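Local structure of probable disease resistance protein At5g66900 (Arabidopsis thaliana, 7L7W) at residues 23-28 with 50-55; 45-50 with 109-114. The protein is a plant helper immune receptor, probably a calcium-permeable cation channel, represented here by its N-terminal RPW8-type four-helix-bundle (CC-R) domain. The protein carries 2 engineered substitutions. All coordinates share one frame; numbering follows the deposited sequence.

Contact 1 (23-28 with 50-55); sequences LLKVVI and ILFPLT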
loop_
_atom_site.group_PDB
_atom_site.type_symbol
_atom_site.label_atom_id
_atom_site.label_comp_id
_atom_site.label_asym_id
_atom_site.label_seq_id
_atom_site.Cartn_x
_atom_site.Cartn_y
_atom_site.Cartn_z
ATOM N N LEU A 23 -9.929 -9.498 -28.513
ATOM C CA LEU A 23 -9.012 -9.677 -27.401
ATOM C C LEU A 23 -8.627 -8.349 -26.753
ATOM O O LEU A 23 -8.309 -8.320 -25.564
ATOM C CB LEU A 23 -7.785 -10.446 -27.881
ATOM C CG LEU A 23 -6.580 -10.522 -26.950
ATOM C CD1 LEU A 23 -6.760 -11.695 -26.011
ATOM C CD2 LEU A 23 -5.293 -10.714 -27.764
ATOM N N LEU A 24 -8.671 -7.241 -27.492
ATOM C CA LEU A 24 -8.373 -5.964 -26.849
ATOM C C LEU A 24 -9.567 -5.431 -26.056
ATOM O O LEU A 24 -9.388 -4.826 -24.990
ATOM C CB LEU A 24 -7.929 -4.936 -27.885
ATOM C CG LEU A 24 -7.446 -3.632 -27.250
ATOM C CD1 LEU A 24 -6.311 -3.887 -26.222
ATOM C CD2 LEU A 24 -7.001 -2.676 -28.338
ATOM N N LYS A 25 -10.789 -5.626 -26.561
ATOM C CA LYS A 25 -11.955 -5.168 -25.826
ATOM C C LYS A 25 -12.087 -5.908 -24.504
ATOM O O LYS A 25 -12.518 -5.319 -23.497
ATOM C CB LYS A 25 -13.221 -5.343 -26.670
ATOM C CG LYS A 25 -14.490 -4.731 -26.052
ATOM C CD LYS A 25 -14.724 -3.296 -26.527
ATOM C CE LYS A 25 -15.479 -2.484 -25.485
ATOM N NZ LYS A 25 -15.371 -1.034 -25.805
ATOM N N VAL A 26 -11.716 -7.193 -24.482
ATOM C CA VAL A 26 -11.760 -7.917 -23.212
ATOM C C VAL A 26 -10.834 -7.257 -22.194
ATOM O O VAL A 26 -11.212 -7.013 -21.037
ATOM C CB VAL A 26 -11.392 -9.397 -23.404
ATOM C CG1 VAL A 26 -11.157 -10.040 -22.037
ATOM C CG2 VAL A 26 -12.475 -10.129 -24.166
ATOM N N VAL A 27 -9.606 -6.955 -22.619
ATOM C CA VAL A 27 -8.614 -6.386 -21.714
ATOM C C VAL A 27 -9.059 -5.004 -21.236
ATOM O O VAL A 27 -8.824 -4.626 -20.077
ATOM C CB VAL A 27 -7.234 -6.364 -22.406
ATOM C CG1 VAL A 27 -6.159 -5.734 -21.512
ATOM C CG2 VAL A 27 -6.815 -7.787 -22.784
ATOM N N ILE A 28 -9.738 -4.244 -22.106
ATOM C CA ILE A 28 -10.230 -2.934 -21.692
ATOM C C ILE A 28 -11.315 -3.089 -20.641
ATOM O O ILE A 28 -11.278 -2.437 -19.583
ATOM C CB ILE A 28 -10.736 -2.122 -22.894
ATOM C CG1 ILE A 28 -9.596 -1.826 -23.852
ATOM C CG2 ILE A 28 -11.299 -0.791 -22.427
ATOM C CD1 ILE A 28 -10.085 -1.195 -25.158
ATOM N N ILE A 50 -7.213 4.302 -27.629
ATOM C CA ILE A 50 -6.566 4.823 -28.837
ATOM C C ILE A 50 -6.240 3.684 -29.801
ATOM O O ILE A 50 -6.474 3.774 -31.013
ATOM C CB ILE A 50 -5.284 5.593 -28.480
ATOM C CG1 ILE A 50 -5.584 6.866 -27.703
ATOM C CG2 ILE A 50 -4.458 5.874 -29.739
ATOM C CD1 ILE A 50 -4.321 7.441 -27.058
ATOM N N LEU A 51 -5.642 2.614 -29.277
ATOM C CA LEU A 51 -5.212 1.512 -30.128
ATOM C C LEU A 51 -6.384 0.706 -30.692
ATOM O O LEU A 51 -6.220 0.038 -31.716
ATOM C CB LEU A 51 -4.262 0.610 -29.335
ATOM C CG LEU A 51 -3.941 -0.796 -29.846
ATOM C CD1 LEU A 51 -2.853 -0.735 -30.925
ATOM C CD2 LEU A 51 -3.531 -1.717 -28.695
ATOM N N PHE A 52 -7.557 0.772 -30.058
ATOM C CA PHE A 52 -8.670 -0.106 -30.422
ATOM C C PHE A 52 -9.171 0.052 -31.861
ATOM O O PHE A 52 -9.442 -0.975 -32.511
ATOM C CB PHE A 52 -9.811 0.100 -29.418
ATOM C CG PHE A 52 -10.957 -0.814 -29.641
ATOM C CD1 PHE A 52 -10.872 -2.142 -29.270
ATOM C CD2 PHE A 52 -12.109 -0.363 -30.260
ATOM C CE1 PHE A 52 -11.929 -3.012 -29.492
ATOM C CE2 PHE A 52 -13.176 -1.226 -30.483
ATOM C CZ PHE A 52 -13.084 -2.555 -30.098
ATOM N N PRO A 53 -9.359 1.257 -32.403
ATOM C CA PRO A 53 -9.811 1.334 -33.800
ATOM C C PRO A 53 -8.777 0.793 -34.774
ATOM O O PRO A 53 -9.130 0.231 -35.822
ATOM C CB PRO A 53 -10.050 2.837 -34.008
ATOM C CG PRO A 53 -10.120 3.405 -32.652
ATOM C CD PRO A 53 -9.183 2.596 -31.835
ATOM N N LEU A 54 -7.496 0.956 -34.454
ATOM C CA LEU A 54 -6.449 0.393 -35.295
ATOM C C LEU A 54 -6.535 -1.129 -35.325
ATOM O O LEU A 54 -6.315 -1.752 -36.372
ATOM C CB LEU A 54 -5.092 0.865 -34.793
ATOM C CG LEU A 54 -3.876 0.478 -35.600
ATOM C CD1 LEU A 54 -3.114 1.742 -35.927
ATOM C CD2 LEU A 54 -3.031 -0.439 -34.751
ATOM N N THR A 55 -6.896 -1.742 -34.192
ATOM C CA THR A 55 -7.155 -3.177 -34.182
ATOM C C THR A 55 -8.386 -3.506 -34.997
ATOM O O THR A 55 -8.431 -4.536 -35.665
ATOM C CB THR A 55 -7.339 -3.710 -32.758
ATOM O OG1 THR A 55 -8.278 -2.887 -32.057
ATOM C CG2 THR A 55 -6.012 -3.742 -32.018
#
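Leu24 and Phe52 both turn CG away from the backbone N, to the far side of the CA-CB bond (chi1 -173° and -176°), and this puts a leucine methyl beside the phenyl ring between two antiparallel helices. These are helices 20-32 and 38-60, consecutive in the chain and part of the four-helix bundle of the RPW8-type domain. Their segments run at 160° to each other with axes 10.3 Å apart, and the backbones come nearest where Leu24 faces Phe52. Further along helix 38-60, Pro53 has no N-H to give to the turn before, and the helix kinks there.

One methyl does most of the work. Leu24 CD2 lies at the edge of the Phe52 ring, near its plane, 4.0 Å from CD1, and sits 3.7 Å from Phe52 CA. The same carbon reaches Leu51 CD2 at 3.6 Å, where the two leucine side chains cross obliquely, and it also meets the Thr55 methyl, CG2. Leu51 goes on to pack against Met111 and Phe114 of helix 97-114, so this side of the contact faces the bundle interior.

On the other side the packing opens towards solvent. Lys25 bends at chi2 and runs past the far end of the ring, with CB 3.9 Å from Phe52 CE1. Its NZ stands close to the ring normal, but at 5.3 Å from the Phe52 centroid it gives at most a weak cation-pi attraction. The lysine side chain also comes within about 3 Å of a bound nickel ion; Glu80 and Asp83 of helix 70-88 form a nickel site in this crystal. One turn beyond Leu24, the buried Ile28 brings CD1 to 4.3 Å from Phe52 CD1, obliquely to the ring.

Contact 2 (45-50 with 109-114); sequences VSTMEI and KDMLKF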
loop_
_atom_site.group_PDB
_atom_site.type_symbol
_atom_site.label_atom_id
_atom_site.label_comp_id
_atom_site.label_asym_id
_atom_site.label_seq_id
_atom_site.Cartn_x
_atom_site.Cartn_y
_atom_site.Cartn_z
ATOM N N VAL A 45 -6.210 2.186 -20.020
ATOM C CA VAL A 45 -7.376 2.061 -20.890
ATOM C C VAL A 45 -7.434 3.226 -21.870
ATOM O O VAL A 45 -7.952 3.070 -22.978
ATOM C CB VAL A 45 -8.713 1.921 -20.136
ATOM C CG1 VAL A 45 -8.589 0.974 -18.965
ATOM C CG2 VAL A 45 -9.270 3.262 -19.766
ATOM N N SER A 46 -6.868 4.386 -21.529
ATOM C CA SER A 46 -6.835 5.454 -22.524
ATOM C C SER A 46 -5.955 5.055 -23.704
ATOM O O SER A 46 -6.346 5.216 -24.874
ATOM C CB SER A 46 -6.342 6.759 -21.912
ATOM O OG SER A 46 -4.967 6.937 -22.199
ATOM N N THR A 47 -4.757 4.527 -23.419
ATOM C CA THR A 47 -3.916 4.065 -24.515
ATOM C C THR A 47 -4.592 2.956 -25.313
ATOM O O THR A 47 -4.585 2.978 -26.549
ATOM C CB THR A 47 -2.565 3.600 -23.996
ATOM O OG1 THR A 47 -1.746 4.746 -23.743
ATOM C CG2 THR A 47 -1.878 2.711 -25.026
ATOM N N MET A 48 -5.213 2.001 -24.623
ATOM C CA MET A 48 -5.858 0.888 -25.314
ATOM C C MET A 48 -7.067 1.346 -26.130
ATOM O O MET A 48 -7.385 0.740 -27.156
ATOM C CB MET A 48 -6.273 -0.188 -24.302
ATOM C CG MET A 48 -5.095 -1.001 -23.740
ATOM S SD MET A 48 -5.559 -2.420 -22.688
ATOM C CE MET A 48 -6.369 -1.630 -21.286
ATOM N N GLU A 49 -7.740 2.414 -25.714
ATOM C CA GLU A 49 -8.865 2.908 -26.487
ATOM C C GLU A 49 -8.396 3.681 -27.708
ATOM O O GLU A 49 -9.103 3.704 -28.723
ATOM C CB GLU A 49 -9.783 3.743 -25.591
ATOM C CG GLU A 49 -10.666 2.847 -24.715
ATOM C CD GLU A 49 -11.595 3.601 -23.770
ATOM O OE1 GLU A 49 -11.174 4.629 -23.172
ATOM O OE2 GLU A 49 -12.750 3.135 -23.605
ATOM N N ILE A 50 -7.213 4.302 -27.629
ATOM C CA ILE A 50 -6.566 4.823 -28.837
ATOM C C ILE A 50 -6.240 3.684 -29.801
ATOM O O ILE A 50 -6.474 3.774 -31.013
ATOM C CB ILE A 50 -5.284 5.593 -28.480
ATOM C CG1 ILE A 50 -5.584 6.866 -27.703
ATOM C CG2 ILE A 50 -4.458 5.874 -29.739
ATOM C CD1 ILE A 50 -4.321 7.441 -27.058
ATOM N N LYS A 109 3.718 2.102 -23.101
ATOM C CA LYS A 109 4.568 2.745 -24.097
ATOM C C LYS A 109 4.574 1.922 -25.378
ATOM O O LYS A 109 4.382 2.468 -26.473
ATOM C CB LYS A 109 5.993 2.965 -23.565
ATOM C CG LYS A 109 6.968 3.559 -24.623
ATOM C CD LYS A 109 6.220 4.541 -25.585
ATOM C CE LYS A 109 7.028 5.065 -26.774
ATOM N NZ LYS A 109 6.075 5.578 -27.807
ATOM N N ASP A 110 4.678 0.597 -25.244
ATOM C CA ASP A 110 4.746 -0.253 -26.425
ATOM C C ASP A 110 3.498 -0.066 -27.276
ATOM O O ASP A 110 3.590 0.189 -28.490
ATOM C CB ASP A 110 4.936 -1.709 -25.997
ATOM C CG ASP A 110 6.311 -1.959 -25.366
ATOM O OD1 ASP A 110 7.117 -1.003 -25.296
ATOM O OD2 ASP A 110 6.584 -3.100 -24.923
ATOM N N MET A 111 2.323 -0.076 -26.629
ATOM C CA MET A 111 1.084 0.063 -27.380
ATOM C C MET A 111 1.091 1.366 -28.156
ATOM O O MET A 111 0.808 1.386 -29.363
ATOM C CB MET A 111 -0.118 -0.013 -26.442
ATOM C CG MET A 111 -0.541 -1.431 -26.119
ATOM S SD MET A 111 -1.822 -1.528 -24.856
ATOM C CE MET A 111 -2.202 -3.282 -24.900
ATOM N N LEU A 112 1.526 2.447 -27.504
ATOM C CA LEU A 112 1.532 3.734 -28.177
ATOM C C LEU A 112 2.438 3.704 -29.400
ATOM O O LEU A 112 2.040 4.161 -30.481
ATOM C CB LEU A 112 1.951 4.838 -27.210
ATOM C CG LEU A 112 0.839 5.213 -26.228
ATOM C CD1 LEU A 112 1.222 6.438 -25.428
ATOM C CD2 LEU A 112 -0.494 5.423 -26.932
ATOM N N LYS A 113 3.640 3.128 -29.272
ATOM C CA LYS A 113 4.516 3.116 -30.440
ATOM C C LYS A 113 3.898 2.299 -31.565
ATOM O O LYS A 113 3.997 2.676 -32.739
ATOM C CB LYS A 113 5.906 2.581 -30.096
ATOM C CG LYS A 113 6.889 2.769 -31.259
ATOM C CD LYS A 113 7.929 1.652 -31.348
ATOM C CE LYS A 113 7.280 0.289 -31.612
ATOM N NZ LYS A 113 7.410 -0.170 -33.031
ATOM N N PHE A 114 3.194 1.225 -31.217
ATOM C CA PHE A 114 2.549 0.422 -32.237
ATOM C C PHE A 114 1.512 1.226 -33.007
ATOM O O PHE A 114 1.284 0.967 -34.191
ATOM C CB PHE A 114 1.909 -0.802 -31.603
ATOM C CG PHE A 114 1.421 -1.778 -32.600
ATOM C CD1 PHE A 114 2.230 -2.833 -32.993
ATOM C CD2 PHE A 114 0.168 -1.629 -33.183
ATOM C CE1 PHE A 114 1.790 -3.737 -33.949
ATOM C CE2 PHE A 114 -0.281 -2.527 -34.150
ATOM C CZ PHE A 114 0.533 -3.587 -34.531
#
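Met48 meets Met111, and Thr47 meets Leu112, where helix 38-60 runs beside helix 97-114 in the RPW8-type four-helix bundle. The two segments point the same way, 22° apart, as expected for the second and fourth helices of an up-and-down bundle, and their axes approach to 9.4 Å.

The apolar contacts come first. Met111 keeps its chain extended beyond CG (chi2 173°, chi3 173°), long enough to lay its sulfur and terminal methyl against the middle of the Met48 side chain: SD of Met111 is 3.5 Å from Met48 CG, and CE of Met111 is 3.9 Å from that same carbon. Met48 starts out from its helix pointing away from the partner, so CG rather than the tip is met; a bend at chi3 turns its own methyl aside. Nearer the helix surfaces, Thr47 CG2 sits 3.5 Å from Met111 CB and 3.6 Å from Leu112 CD2, fitting between the two residues. At the outer margin Ile50 adds a looser methyl contact, its CD1 4.3 Å from Leu112 CD2.

The one polar group among the touching side chains is the Thr47 hydroxyl. Towards the partner segment OG1 finds only hydrocarbon, with Leu112 CD2 at 3.5 Å, and its polar need is met by a hydrogen bond to OD1 of Asn108, on the same helix as Leu112. A polar tie between the two helices is thus made from within the apolar patch, by a residue whose methyl belongs to it; Asn108 lies one turn before Leu112.

Around this pair the other two long helices close the interior: Met48 leans on Leu24, Val27 and Ile28 of helix 20-32, while Met111 packs on Ala82 of helix 70-88.

How the contacts relate
Helix 38-60 takes part in both contacts, and Ile50 belongs to both segments taken from it. Contact 1 pairs it with the antiparallel helix 20-32, contact 2 with the parallel helix 97-114, and the centres lie 9 Å apart. Both are mainly buried, yet each has a more open margin: Lys25, close to a nickel ion, and the partly exposed Phe52 in contact 1, isoleucine and leucine in contact 2. The chemistry differs too, with an aromatic ring central to the first, and methionine sulfur and a threonine hydroxyl hydrogen-bonded to Asn108 in the second. They join inside the bundle, where Val27 CG1 touches Met48 SD at 3.6 Å; Leu54 CD2 also touches Phe114 CE2 at 3.5 Å.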